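Local coordinates for endoglucanase (Clostridium thermocellum, PDB 2C4X), which forms the C-terminal PKD and CBM44 portion of a cellulosomal enzyme that probably degrades cellulose, with a carbohydrate-binding module that recognises beta-glucan chains and xyloglucan, at residues A[10-15]-A[75-80]; A[69-74]-A[91-96]; A[183-188]-A[215-220]. The protein carries 1 engineered substitution. All coordinates share one frame; numbering follows the deposited sequence.

Interaction 1 (A[10-15]-A[75-80]). With CA (calcium ion), chain B.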
ATOM      1  N   PRO A  10      -2.989 -20.655  31.452  1.00 36.48           N
ATOM      2  CA  PRO A  10      -4.128 -19.873  30.993  1.00 36.82           C
ATOM      3  C   PRO A  10      -4.126 -19.754  29.464  1.00 37.86           C
ATOM      4  O   PRO A  10      -3.122 -20.074  28.818  1.00 37.95           O
ATOM      5  CB  PRO A  10      -3.917 -18.499  31.646  1.00 36.41           C
ATOM      6  CG  PRO A  10      -2.450 -18.435  31.982  1.00 36.76           C
ATOM      7  CD  PRO A  10      -1.993 -19.851  32.192  1.00 36.22           C
ATOM      8  N   LYS A  11      -5.236 -19.317  28.892  1.00 37.91           N
ATOM      9  CA  LYS A  11      -5.282 -19.085  27.447  1.00 38.87           C
ATOM     10  C   LYS A  11      -5.172 -17.595  27.146  1.00 38.48           C
ATOM     11  O   LYS A  11      -5.896 -16.784  27.722  1.00 38.55           O
ATOM     12  CB  LYS A  11      -6.512 -19.747  26.828  1.00 38.93           C
ATOM     13  CG  LYS A  11      -6.399 -21.294  26.921  1.00 40.74           C
ATOM     14  CD  LYS A  11      -7.372 -22.087  26.045  1.00 41.17           C
ATOM     15  CE  LYS A  11      -6.956 -22.085  24.553  1.00 46.68           C
ATOM     16  NZ  LYS A  11      -5.511 -22.439  24.247  1.00 47.55           N
ATOM     17  N   ALA A  12      -4.212 -17.257  26.290  1.00 37.66           N
ATOM     18  CA  ALA A  12      -3.886 -15.884  25.951  1.00 37.17           C
ATOM     19  C   ALA A  12      -4.409 -15.559  24.552  1.00 36.89           C
ATOM     20  O   ALA A  12      -4.190 -16.303  23.583  1.00 36.23           O
ATOM     21  CB  ALA A  12      -2.381 -15.662  26.020  1.00 37.27           C
ATOM     22  N   ILE A  13      -5.121 -14.449  24.451  1.00 36.40           N
ATOM     23  CA  ILE A  13      -5.641 -13.997  23.161  1.00 36.10           C
ATOM     24  C   ILE A  13      -5.957 -12.517  23.296  1.00 35.65           C
ATOM     25  O   ILE A  13      -6.303 -12.043  24.382  1.00 35.36           O
ATOM     26  CB  ILE A  13      -6.918 -14.783  22.722  1.00 36.40           C
ATOM     27  CG1 ILE A  13      -7.246 -14.499  21.242  1.00 36.78           C
ATOM     28  CG2 ILE A  13      -8.096 -14.446  23.643  1.00 37.14           C
ATOM     29  CD1 ILE A  13      -8.252 -15.445  20.605  1.00 36.30           C
ATOM     30  N   PHE A  14      -5.818 -11.789  22.198  1.00 35.16           N
ATOM     31  CA  PHE A  14      -6.271 -10.410  22.169  1.00 35.29           C
ATOM     32  C   PHE A  14      -6.718  -9.989  20.791  1.00 34.85           C
ATOM     33  O   PHE A  14      -6.349 -10.612  19.794  1.00 34.58           O
ATOM     34  CB  PHE A  14      -5.199  -9.451  22.724  1.00 34.85           C
ATOM     35  CG  PHE A  14      -3.988  -9.293  21.838  1.00 34.70           C
ATOM     36  CD1 PHE A  14      -2.871 -10.113  22.007  1.00 34.13           C
ATOM     37  CD2 PHE A  14      -3.955  -8.307  20.854  1.00 33.81           C
ATOM     38  CE1 PHE A  14      -1.739  -9.958  21.193  1.00 33.77           C
ATOM     39  CE2 PHE A  14      -2.837  -8.150  20.033  1.00 33.96           C
ATOM     40  CZ  PHE A  14      -1.729  -8.973  20.202  1.00 33.56           C
ATOM     41  N   THR A  15      -7.541  -8.938  20.763  1.00 34.75           N
ATOM     42  CA  THR A  15      -7.876  -8.211  19.548  1.00 34.84           C
ATOM     43  C   THR A  15      -7.492  -6.737  19.771  1.00 35.11           C
ATOM     44  O   THR A  15      -7.154  -6.338  20.893  1.00 34.83           O
ATOM     45  CB  THR A  15      -9.384  -8.309  19.204  1.00 34.74           C
ATOM     46  OG1 THR A  15     -10.154  -7.740  20.269  1.00 35.81           O
ATOM     47  CG2 THR A  15      -9.813  -9.762  18.994  1.00 35.06           C
ATOM     48  N   LEU A  75       1.447 -10.736  23.691  1.00 33.92           N
ATOM     49  CA  LEU A  75       0.820 -10.736  24.999  1.00 34.00           C
ATOM     50  C   LEU A  75       1.208 -11.997  25.737  1.00 34.37           C
ATOM     51  O   LEU A  75       1.089 -13.095  25.197  1.00 34.04           O
ATOM     52  CB  LEU A  75      -0.708 -10.696  24.869  1.00 33.61           C
ATOM     53  CG  LEU A  75      -1.541 -11.046  26.117  1.00 34.06           C
ATOM     54  CD1 LEU A  75      -1.442  -9.925  27.169  1.00 33.35           C
ATOM     55  CD2 LEU A  75      -3.005 -11.314  25.722  1.00 33.26           C
ATOM     56  N   ILE A  76       1.647 -11.836  26.982  1.00 34.79           N
ATOM     57  CA  ILE A  76       1.795 -12.955  27.894  1.00 34.62           C
ATOM     58  C   ILE A  76       0.806 -12.799  29.056  1.00 35.04           C
ATOM     59  O   ILE A  76       0.742 -11.759  29.718  1.00 34.36           O
ATOM     60  CB  ILE A  76       3.240 -13.093  28.419  1.00 35.07           C
ATOM     61  CG1 ILE A  76       4.212 -13.349  27.260  1.00 34.42           C
ATOM     62  CG2 ILE A  76       3.351 -14.238  29.446  1.00 34.04           C
ATOM     63  CD1 ILE A  76       5.692 -13.179  27.630  1.00 35.41           C
ATOM     64  N   VAL A  77       0.050 -13.862  29.291  1.00 35.06           N
ATOM     65  CA  VAL A  77      -0.936 -13.923  30.348  1.00 35.34           C
ATOM     66  C   VAL A  77      -0.437 -14.912  31.398  1.00 35.44           C
ATOM     67  O   VAL A  77      -0.033 -16.031  31.064  1.00 35.44           O
ATOM     68  CB  VAL A  77      -2.304 -14.368  29.750  1.00 35.76           C
ATOM     69  CG1 VAL A  77      -3.261 -14.809  30.815  1.00 37.56           C
ATOM     70  CG2 VAL A  77      -2.916 -13.247  28.926  1.00 35.01           C
ATOM     71  N   THR A  78      -0.460 -14.501  32.667  1.00 34.81           N
ATOM     72  CA  THR A  78       0.049 -15.330  33.744  1.00 34.96           C
ATOM     73  C   THR A  78      -1.049 -15.547  34.767  1.00 34.72           C
ATOM     74  O   THR A  78      -1.726 -14.598  35.164  1.00 34.38           O
ATOM     75  CB  THR A  78       1.300 -14.685  34.401  1.00 35.16           C
ATOM     76  OG1 THR A  78       2.249 -14.371  33.373  1.00 36.68           O
ATOM     77  CG2 THR A  78       1.953 -15.600  35.442  1.00 34.26           C
ATOM     78  N   ASP A  79      -1.232 -16.803  35.170  1.00 34.48           N
ATOM     79  CA  ASP A  79      -2.264 -17.152  36.148  1.00 34.45           C
ATOM     80  C   ASP A  79      -1.788 -17.013  37.607  1.00 34.75           C
ATOM     81  O   ASP A  79      -0.627 -16.645  37.865  1.00 34.88           O
ATOM     82  CB  ASP A  79      -2.874 -18.535  35.848  1.00 34.05           C
ATOM     83  CG  ASP A  79      -1.929 -19.689  36.137  1.00 33.76           C
ATOM     84  OD1 ASP A  79      -0.951 -19.519  36.879  1.00 34.08           O
ATOM     85  OD2 ASP A  79      -2.184 -20.803  35.639  1.00 34.13           O
ATOM     86  N   ASN A  80      -2.698 -17.293  38.543  1.00 34.86           N
ATOM     87  CA  ASN A  80      -2.442 -17.197  39.990  1.00 35.06           C
ATOM     88  C   ASN A  80      -1.347 -18.138  40.527  1.00 35.07           C
ATOM     89  O   ASN A  80      -0.850 -17.951  41.639  1.00 35.04           O
ATOM     90  CB  ASN A  80      -3.749 -17.408  40.777  1.00 34.79           C
ATOM     91  CG  ASN A  80      -4.389 -18.775  40.514  1.00 35.16           C
ATOM     92  OD1 ASN A  80      -4.801 -19.078  39.398  1.00 34.73           O
ATOM     93  ND2 ASN A  80      -4.478 -19.598  41.554  1.00 34.18           N
TER
HETATM   94 CA    CA B1252      -4.217 -22.137  35.840  1.00 36.44          CA
HETATM   95  O   HOH W   1      -4.176 -21.480  38.167  1.00 33.34           O

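Interaction 2 (A[69-74]-A[91-96])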
ATOM      1  N   GLY A  69       4.909   1.631  10.517  1.00 34.94           N
ATOM      2  CA  GLY A  69       5.578   0.355  10.389  1.00 35.56           C
ATOM      3  C   GLY A  69       4.662  -0.786  10.753  1.00 35.51           C
ATOM      4  O   GLY A  69       3.488  -0.587  11.074  1.00 35.61           O
ATOM      5  N   THR A  70       5.220  -1.987  10.698  1.00 35.64           N
ATOM      6  CA  THR A  70       4.518  -3.200  11.072  1.00 35.53           C
ATOM      7  C   THR A  70       5.148  -3.743  12.351  1.00 35.28           C
ATOM      8  O   THR A  70       6.336  -4.059  12.381  1.00 35.29           O
ATOM      9  CB  THR A  70       4.568  -4.222   9.923  1.00 35.60           C
ATOM     10  OG1 THR A  70       3.925  -3.654   8.778  1.00 36.13           O
ATOM     11  CG2 THR A  70       3.849  -5.501  10.300  1.00 35.89           C
ATOM     12  N   TYR A  71       4.336  -3.833  13.400  1.00 34.82           N
ATOM     13  CA  TYR A  71       4.798  -4.214  14.726  1.00 35.10           C
ATOM     14  C   TYR A  71       4.230  -5.570  15.156  1.00 35.58           C
ATOM     15  O   TYR A  71       3.057  -5.853  14.928  1.00 35.01           O
ATOM     16  CB  TYR A  71       4.390  -3.131  15.733  1.00 34.48           C
ATOM     17  CG  TYR A  71       4.965  -1.765  15.399  1.00 33.75           C
ATOM     18  CD1 TYR A  71       6.233  -1.409  15.834  1.00 32.08           C
ATOM     19  CD2 TYR A  71       4.248  -0.845  14.607  1.00 33.37           C
ATOM     20  CE1 TYR A  71       6.778  -0.160  15.528  1.00 33.12           C
ATOM     21  CE2 TYR A  71       4.792   0.427  14.288  1.00 32.36           C
ATOM     22  CZ  TYR A  71       6.056   0.746  14.754  1.00 33.18           C
ATOM     23  OH  TYR A  71       6.621   1.961  14.478  1.00 34.16           O
ATOM     24  N   LYS A  72       5.066  -6.399  15.779  1.00 35.95           N
ATOM     25  CA  LYS A  72       4.602  -7.642  16.393  1.00 36.99           C
ATOM     26  C   LYS A  72       4.266  -7.368  17.853  1.00 36.51           C
ATOM     27  O   LYS A  72       5.136  -6.971  18.623  1.00 37.45           O
ATOM     28  CB  LYS A  72       5.669  -8.737  16.302  1.00 37.03           C
ATOM     29  CG  LYS A  72       6.087  -9.084  14.884  1.00 38.94           C
ATOM     30  CD  LYS A  72       7.351  -9.967  14.854  1.00 39.68           C
ATOM     31  CE  LYS A  72       7.046 -11.434  15.069  1.00 42.84           C
ATOM     32  NZ  LYS A  72       8.180 -12.294  14.565  1.00 45.65           N
ATOM     33  N   VAL A  73       3.005  -7.564  18.220  1.00 35.78           N
ATOM     34  CA  VAL A  73       2.549  -7.327  19.587  1.00 35.07           C
ATOM     35  C   VAL A  73       2.399  -8.685  20.247  1.00 35.25           C
ATOM     36  O   VAL A  73       1.638  -9.528  19.766  1.00 34.98           O
ATOM     37  CB  VAL A  73       1.221  -6.524  19.628  1.00 35.49           C
ATOM     38  CG1 VAL A  73       0.746  -6.292  21.095  1.00 33.66           C
ATOM     39  CG2 VAL A  73       1.395  -5.198  18.882  1.00 34.31           C
ATOM     40  N   LYS A  74       3.178  -8.909  21.307  1.00 34.59           N
ATOM     41  CA  LYS A  74       3.130 -10.149  22.053  1.00 34.41           C
ATOM     42  C   LYS A  74       2.469  -9.930  23.406  1.00 34.30           C
ATOM     43  O   LYS A  74       2.876  -9.054  24.172  1.00 34.48           O
ATOM     44  CB  LYS A  74       4.539 -10.735  22.247  1.00 34.12           C
ATOM     45  CG  LYS A  74       4.555 -12.032  23.065  1.00 34.55           C
ATOM     46  CD  LYS A  74       5.968 -12.570  23.163  1.00 35.18           C
ATOM     47  CE  LYS A  74       5.992 -13.996  23.670  1.00 40.09           C
ATOM     48  NZ  LYS A  74       7.400 -14.436  23.993  1.00 38.91           N
ATOM     49  N   ILE A  91       0.382  -5.639  13.991  1.00 35.51           N
ATOM     50  CA  ILE A  91      -0.360  -4.411  13.726  1.00 35.75           C
ATOM     51  C   ILE A  91       0.436  -3.513  12.771  1.00 35.71           C
ATOM     52  O   ILE A  91       1.644  -3.287  12.964  1.00 35.67           O
ATOM     53  CB  ILE A  91      -0.729  -3.663  15.062  1.00 35.81           C
ATOM     54  CG1 ILE A  91      -1.723  -2.512  14.813  1.00 36.05           C
ATOM     55  CG2 ILE A  91       0.534  -3.172  15.816  1.00 35.76           C
ATOM     56  CD1 ILE A  91      -2.286  -1.915  16.116  1.00 35.79           C
ATOM     57  N   LYS A  92      -0.243  -3.013  11.741  1.00 35.50           N
ATOM     58  CA  LYS A  92       0.360  -2.069  10.813  1.00 35.52           C
ATOM     59  C   LYS A  92      -0.096  -0.643  11.110  1.00 35.10           C
ATOM     60  O   LYS A  92      -1.290  -0.363  11.228  1.00 35.13           O
ATOM     61  CB  LYS A  92       0.069  -2.457   9.355  1.00 35.54           C
ATOM     62  CG  LYS A  92       0.760  -1.545   8.348  1.00 36.67           C
ATOM     63  CD  LYS A  92       0.466  -1.927   6.896  1.00 36.66           C
ATOM     64  CE  LYS A  92       0.704  -0.723   5.988  1.00 38.48           C
ATOM     65  NZ  LYS A  92       0.661  -1.092   4.548  1.00 41.14           N
ATOM     66  N   VAL A  93       0.874   0.253  11.242  1.00 35.12           N
ATOM     67  CA  VAL A  93       0.613   1.654  11.539  1.00 34.70           C
ATOM     68  C   VAL A  93       1.089   2.471  10.337  1.00 34.75           C
ATOM     69  O   VAL A  93       2.219   2.298   9.860  1.00 34.45           O
ATOM     70  CB  VAL A  93       1.345   2.109  12.833  1.00 34.95           C
ATOM     71  CG1 VAL A  93       1.048   3.589  13.170  1.00 34.53           C
ATOM     72  CG2 VAL A  93       0.982   1.193  14.036  1.00 34.55           C
ATOM     73  N   THR A  94       0.217   3.351   9.848  1.00 34.62           N
ATOM     74  CA  THR A  94       0.543   4.199   8.709  1.00 34.98           C
ATOM     75  C   THR A  94       0.679   5.642   9.190  1.00 35.35           C
ATOM     76  O   THR A  94       0.205   5.994  10.281  1.00 35.22           O
ATOM     77  CB  THR A  94      -0.508   4.096   7.566  1.00 35.01           C
ATOM     78  OG1 THR A  94      -1.770   4.586   8.024  1.00 35.84           O
ATOM     79  CG2 THR A  94      -0.675   2.648   7.093  1.00 35.00           C
ATOM     80  N   SER A  95       1.344   6.463   8.387  1.00 35.48           N
ATOM     81  CA  SER A  95       1.613   7.855   8.747  1.00 36.52           C
ATOM     82  C   SER A  95       0.314   8.667   8.853  1.00 35.91           C
ATOM     83  O   SER A  95      -0.556   8.561   7.990  1.00 36.17           O
ATOM     84  CB  SER A  95       2.541   8.473   7.703  1.00 36.40           C
ATOM     85  OG  SER A  95       3.205   9.600   8.246  1.00 40.68           O
ATOM     86  N   ALA A  96       0.191   9.474   9.905  1.00 35.94           N
ATOM     87  CA  ALA A  96      -1.005  10.307  10.111  1.00 35.86           C
ATOM     88  C   ALA A  96      -1.091  11.412   9.073  1.00 36.05           C
ATOM     89  O   ALA A  96      -2.183  11.747   8.613  1.00 36.21           O
ATOM     90  CB  ALA A  96      -1.026  10.898  11.512  1.00 35.74           C
TER

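Interaction 3 (A[183-188]-A[215-220])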
ATOM      1  N   PRO A 183      -1.018  -0.723 -14.940  1.00 41.00           N
ATOM      2  CA  PRO A 183       0.339  -0.364 -14.546  1.00 40.04           C
ATOM      3  C   PRO A 183       1.284  -1.321 -15.263  1.00 39.27           C
ATOM      4  O   PRO A 183       0.937  -2.494 -15.456  1.00 38.03           O
ATOM      5  CB  PRO A 183       0.372  -0.658 -13.046  1.00 39.99           C
ATOM      6  CG  PRO A 183      -1.055  -0.770 -12.633  1.00 41.09           C
ATOM      7  CD  PRO A 183      -1.802  -1.258 -13.809  1.00 40.98           C
ATOM      8  N   TYR A 184       2.446  -0.821 -15.666  1.00 38.27           N
ATOM      9  CA  TYR A 184       3.413  -1.649 -16.346  1.00 38.15           C
ATOM     10  C   TYR A 184       4.829  -1.271 -15.988  1.00 37.91           C
ATOM     11  O   TYR A 184       5.110  -0.155 -15.535  1.00 36.87           O
ATOM     12  CB  TYR A 184       3.229  -1.582 -17.871  1.00 38.42           C
ATOM     13  CG  TYR A 184       3.607  -0.248 -18.486  1.00 37.80           C
ATOM     14  CD1 TYR A 184       4.922   0.011 -18.913  1.00 37.83           C
ATOM     15  CD2 TYR A 184       2.641   0.740 -18.682  1.00 36.57           C
ATOM     16  CE1 TYR A 184       5.265   1.228 -19.491  1.00 37.87           C
ATOM     17  CE2 TYR A 184       2.971   1.959 -19.256  1.00 37.37           C
ATOM     18  CZ  TYR A 184       4.277   2.202 -19.655  1.00 38.97           C
ATOM     19  OH  TYR A 184       4.571   3.417 -20.236  1.00 38.14           O
ATOM     20  N   ILE A 185       5.715  -2.232 -16.182  1.00 38.21           N
ATOM     21  CA  ILE A 185       7.145  -1.968 -16.193  1.00 38.59           C
ATOM     22  C   ILE A 185       7.750  -2.679 -17.395  1.00 38.52           C
ATOM     23  O   ILE A 185       7.498  -3.871 -17.641  1.00 38.68           O
ATOM     24  CB  ILE A 185       7.852  -2.332 -14.867  1.00 38.56           C
ATOM     25  CG1 ILE A 185       9.291  -1.787 -14.886  1.00 39.52           C
ATOM     26  CG2 ILE A 185       7.811  -3.848 -14.609  1.00 38.51           C
ATOM     27  CD1 ILE A 185       9.892  -1.556 -13.550  1.00 40.08           C
HETATM   28  N   MSE A 186       8.522  -1.921 -18.161  1.00 38.64           N
HETATM   29  CA  MSE A 186       9.035  -2.370 -19.429  1.00 38.92           C
HETATM   30  C   MSE A 186      10.557  -2.211 -19.481  1.00 37.91           C
HETATM   31  O   MSE A 186      11.056  -1.167 -19.907  1.00 37.93           O
HETATM   32  CB  MSE A 186       8.348  -1.585 -20.557  1.00 39.01           C
HETATM   33  CG  MSE A 186       8.760  -1.998 -21.954  1.00 39.63           C
HETATM   34 SE   MSE A 186       7.652  -1.186 -23.363  0.90 42.87          SE
HETATM   35  CE  MSE A 186       7.784   0.651 -22.788  1.00 39.50           C
ATOM     36  N   PRO A 187      11.301  -3.231 -19.001  1.00 37.34           N
ATOM     37  CA  PRO A 187      12.745  -3.274 -19.248  1.00 36.78           C
ATOM     38  C   PRO A 187      13.040  -3.470 -20.731  1.00 36.28           C
ATOM     39  O   PRO A 187      12.278  -4.140 -21.443  1.00 36.40           O
ATOM     40  CB  PRO A 187      13.218  -4.498 -18.454  1.00 36.52           C
ATOM     41  CG  PRO A 187      12.092  -4.842 -17.540  1.00 36.97           C
ATOM     42  CD  PRO A 187      10.849  -4.380 -18.196  1.00 36.99           C
ATOM     43  N   HIS A 188      14.128  -2.868 -21.193  1.00 35.27           N
ATOM     44  CA  HIS A 188      14.535  -2.959 -22.587  1.00 34.71           C
ATOM     45  C   HIS A 188      16.043  -2.777 -22.635  1.00 35.19           C
ATOM     46  O   HIS A 188      16.619  -2.163 -21.727  1.00 34.93           O
ATOM     47  CB  HIS A 188      13.830  -1.878 -23.433  1.00 35.00           C
ATOM     48  CG  HIS A 188      14.052  -0.475 -22.935  1.00 34.68           C
ATOM     49  ND1 HIS A 188      15.063   0.331 -23.411  1.00 36.42           N
ATOM     50  CD2 HIS A 188      13.406   0.253 -21.993  1.00 34.93           C
ATOM     51  CE1 HIS A 188      15.033   1.493 -22.781  1.00 35.94           C
ATOM     52  NE2 HIS A 188      14.041   1.469 -21.911  1.00 35.53           N
ATOM     53  N   ILE A 215      -3.298  -1.323  -7.046  1.00 43.25           N
ATOM     54  CA  ILE A 215      -2.895  -2.364  -7.996  1.00 42.96           C
ATOM     55  C   ILE A 215      -1.397  -2.631  -7.847  1.00 42.44           C
ATOM     56  O   ILE A 215      -0.588  -1.705  -7.888  1.00 42.20           O
ATOM     57  CB  ILE A 215      -3.228  -1.963  -9.467  1.00 42.88           C
ATOM     58  CG1 ILE A 215      -4.707  -1.598  -9.616  1.00 42.84           C
ATOM     59  CG2 ILE A 215      -2.866  -3.089 -10.439  1.00 42.97           C
ATOM     60  CD1 ILE A 215      -5.037  -0.807 -10.882  1.00 43.19           C
ATOM     61  N   THR A 216      -1.034  -3.895  -7.641  1.00 42.33           N
ATOM     62  CA  THR A 216       0.378  -4.264  -7.536  1.00 42.14           C
ATOM     63  C   THR A 216       0.932  -4.843  -8.836  1.00 41.92           C
ATOM     64  O   THR A 216       0.185  -5.344  -9.688  1.00 41.54           O
ATOM     65  CB  THR A 216       0.660  -5.259  -6.388  1.00 42.18           C
ATOM     66  OG1 THR A 216       0.023  -6.507  -6.670  1.00 43.03           O
ATOM     67  CG2 THR A 216       0.173  -4.714  -5.041  1.00 41.66           C
ATOM     68  N   LEU A 217       2.253  -4.788  -8.961  1.00 41.59           N
ATOM     69  CA  LEU A 217       2.952  -5.292 -10.136  1.00 41.34           C
ATOM     70  C   LEU A 217       4.346  -5.761  -9.727  1.00 41.15           C
ATOM     71  O   LEU A 217       5.072  -5.029  -9.055  1.00 40.73           O
ATOM     72  CB  LEU A 217       3.045  -4.183 -11.187  1.00 41.17           C
ATOM     73  CG  LEU A 217       3.923  -4.435 -12.416  1.00 40.99           C
ATOM     74  CD1 LEU A 217       3.370  -5.558 -13.261  1.00 41.32           C
ATOM     75  CD2 LEU A 217       4.053  -3.175 -13.215  1.00 41.22           C
ATOM     76  N   THR A 218       4.711  -6.979 -10.120  1.00 41.26           N
ATOM     77  CA  THR A 218       6.050  -7.496  -9.841  1.00 41.28           C
ATOM     78  C   THR A 218       6.930  -7.512 -11.089  1.00 41.34           C
ATOM     79  O   THR A 218       6.535  -8.049 -12.136  1.00 41.94           O
ATOM     80  CB  THR A 218       5.999  -8.909  -9.212  1.00 41.52           C
ATOM     81  OG1 THR A 218       5.161  -8.875  -8.059  1.00 41.55           O
ATOM     82  CG2 THR A 218       7.390  -9.384  -8.792  1.00 41.15           C
ATOM     83  N   LEU A 219       8.112  -6.905 -10.978  1.00 40.78           N
ATOM     84  CA  LEU A 219       9.162  -7.097 -11.976  1.00 40.03           C
ATOM     85  C   LEU A 219       9.791  -8.470 -11.710  1.00 40.08           C
ATOM     86  O   LEU A 219      10.328  -8.690 -10.630  1.00 39.59           O
ATOM     87  CB  LEU A 219      10.218  -5.985 -11.891  1.00 39.66           C
ATOM     88  CG  LEU A 219      11.387  -6.085 -12.888  1.00 39.98           C
ATOM     89  CD1 LEU A 219      10.891  -5.862 -14.323  1.00 36.48           C
ATOM     90  CD2 LEU A 219      12.504  -5.103 -12.554  1.00 39.21           C
ATOM     91  N   PRO A 220       9.700  -9.408 -12.679  1.00 40.25           N
ATOM     92  CA  PRO A 220      10.212 -10.765 -12.451  1.00 40.32           C
ATOM     93  C   PRO A 220      11.704 -10.814 -12.109  1.00 40.78           C
ATOM     94  O   PRO A 220      12.490  -9.984 -12.581  1.00 40.68           O
ATOM     95  CB  PRO A 220       9.939 -11.475 -13.783  1.00 40.17           C
ATOM     96  CG  PRO A 220       8.822 -10.699 -14.397  1.00 40.51           C
ATOM     97  CD  PRO A 220       9.094  -9.272 -14.018  1.00 40.02           C
TER

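Interaction 1 (A[10-15]-A[75-80])
P10 lies across from D79 and A12 across from V77, their CA atoms 6.1 and 5.6 Å apart, as the loop 10-15 runs roughly antiparallel (152°) to the end of strand 69-79. The segments meet by packing alone; the backbone of K11 hydrogen-bonds to I35, and that of V77 to S85 in the neighbouring strand. V77 CG1 is anti to the backbone N (chi1 164°) and CG2 anti to the carbonyl carbon, which gives one branch to each partner: A12 CB presses on V77 CG2 at 3.8 Å, and V77 CG1 meets P10 CB at 3.8 Å. In this beta-sandwich PKD domain, the loop thereby covers the inward-facing residues of the sheet that holds strands 69-79 and 84-93. Further along, F14 and L75 run alongside, pointing opposite ways, F14 CD1 coming to 3.6 Å from L75 CB. The F14 ring also meets W46 and F87 edge-to-face. At the other end the P10 ring is set roughly perpendicular to the D79 side chain, P10 CD 3.6 Å from D79 OD2. D79 OD2 binds the calcium ion at 2.4 Å, alongside N7, Q8, D36 and D38, and a water held by N80 OD1 is a further ligand. D79 OD1 accepts hydrogen bonds from the backbone N of Q81 and of A83, which fix the carboxylate's rotation.

Interaction 2 (A[69-74]-A[91-96])
Four backbone hydrogen bonds tie G69 to V93 and Y71 to I91, the two hydrogen-bonded pairs of an antiparallel hairpin whose strands are 69-79 and 84-93. Each pair is joined in both directions. The bonds from V93 N to G69 O and from Y71 N to I91 O, both 2.8 Å, are almost straight. The bond from G69 N to V93 O is the most bent of the four, at 161°. Between these pairs T70 faces K92 as a non-hydrogen-bonded pair, their CA atoms 4.3 Å apart. Here the backbone adds two CA-H...O contacts, T70 CA to I91 O at 3.4 Å and K92 CA to G69 O at 3.5 Å.

The apolar contacts gather on the face that carries Y71, V73, I91 and V93. I91 CG2 lies between the two residues of the partner strand, 3.9 Å from Y71 CB and 3.8 Å from V73 CG2. In Y71, CG lies beside the backbone N and anti to the carbonyl carbon (chi1 -59°), which carries the ring toward V93: Y71 CD2 stands 3.9 Å from V93 CG2, approached obliquely, while I91 O sits at the ring edge, near its plane. Outside the pair, Y71 stacks on Y65 and its hydroxyl bonds to N67 O; I91 and V73 continue onto F29 of strand 27-30, across the PKD sandwich.

On the other face the contact is slighter: T70 OG1 touches the aliphatic K92 CG at 3.8 Å, and the extended lysine carries its amine away from the strand pair.

The chemistry is thus two-sided: the backbone N and O of G69 and Y71 are paired with those of V93 and I91, one face is apolar and joins the domain core, and the other, with T70 and K92, is turned to solvent.

Interaction 3 (A[183-188]-A[215-220])
L217 drives its CD2 methyl into the backbone of the strand opposite, resting 3.5 Å from both Y184 C and I185 N and so filling the hollow between the side chains of P183 and I185. The two strands run nearly parallel, 17° apart, but their axes come no nearer than 7.6 Å, so they meet through interlocking side chains rather than as partners in one sheet. On one side of the L217 knob the P183 ring is the bump: P183 CG reaches I215 CG2 at 3.7 Å, the two side chains set roughly perpendicular. On the other side L219 offers a single methyl, CD1, to two hosts. L219 CD1 lies 3.7 Å from I185 CG2 and 3.6 Å from P187 CG, beside that corner of the second proline ring. L219 reaches that place because its CG lies anti to the backbone N (chi1 180°), directing the branch toward strand 178-187. I185 CG2, held between its own N and carbonyl carbon, also approaches L217 CD2 at 4.1 Å. This is core packing of the CBM44 beta-sandwich: strand 178-187 lies between 229-238 and 198-203 in one sheet, whereas 211-218 is an outermost strand of the facing sheet, beside 165-172. P183 also touches F168, I215 touches I170, and V160 from a loop touches both I185 and L219.

Interactions 1 and 2 belong to one PKD domain and share strand 69-79, their centres 21 Å apart; they meet where F14 CZ of interaction 1 lies 3.4 Å from V73 O of interaction 2. Interaction 1 sits at the calcium end of that domain, while interaction 2 lies at the end facing the carbohydrate-binding module. There K92 comes within about 7 Å, side chain to side chain, of K133, a residue of the second calcium site. Interaction 3 lies in the core of CBM44, away from both metal sites; its nearest atoms are about 10 Å from interaction 2 and about 25 Å from interaction 1. The segments of interactions 1 and 2 alternate along the chain, and interaction 3 follows both.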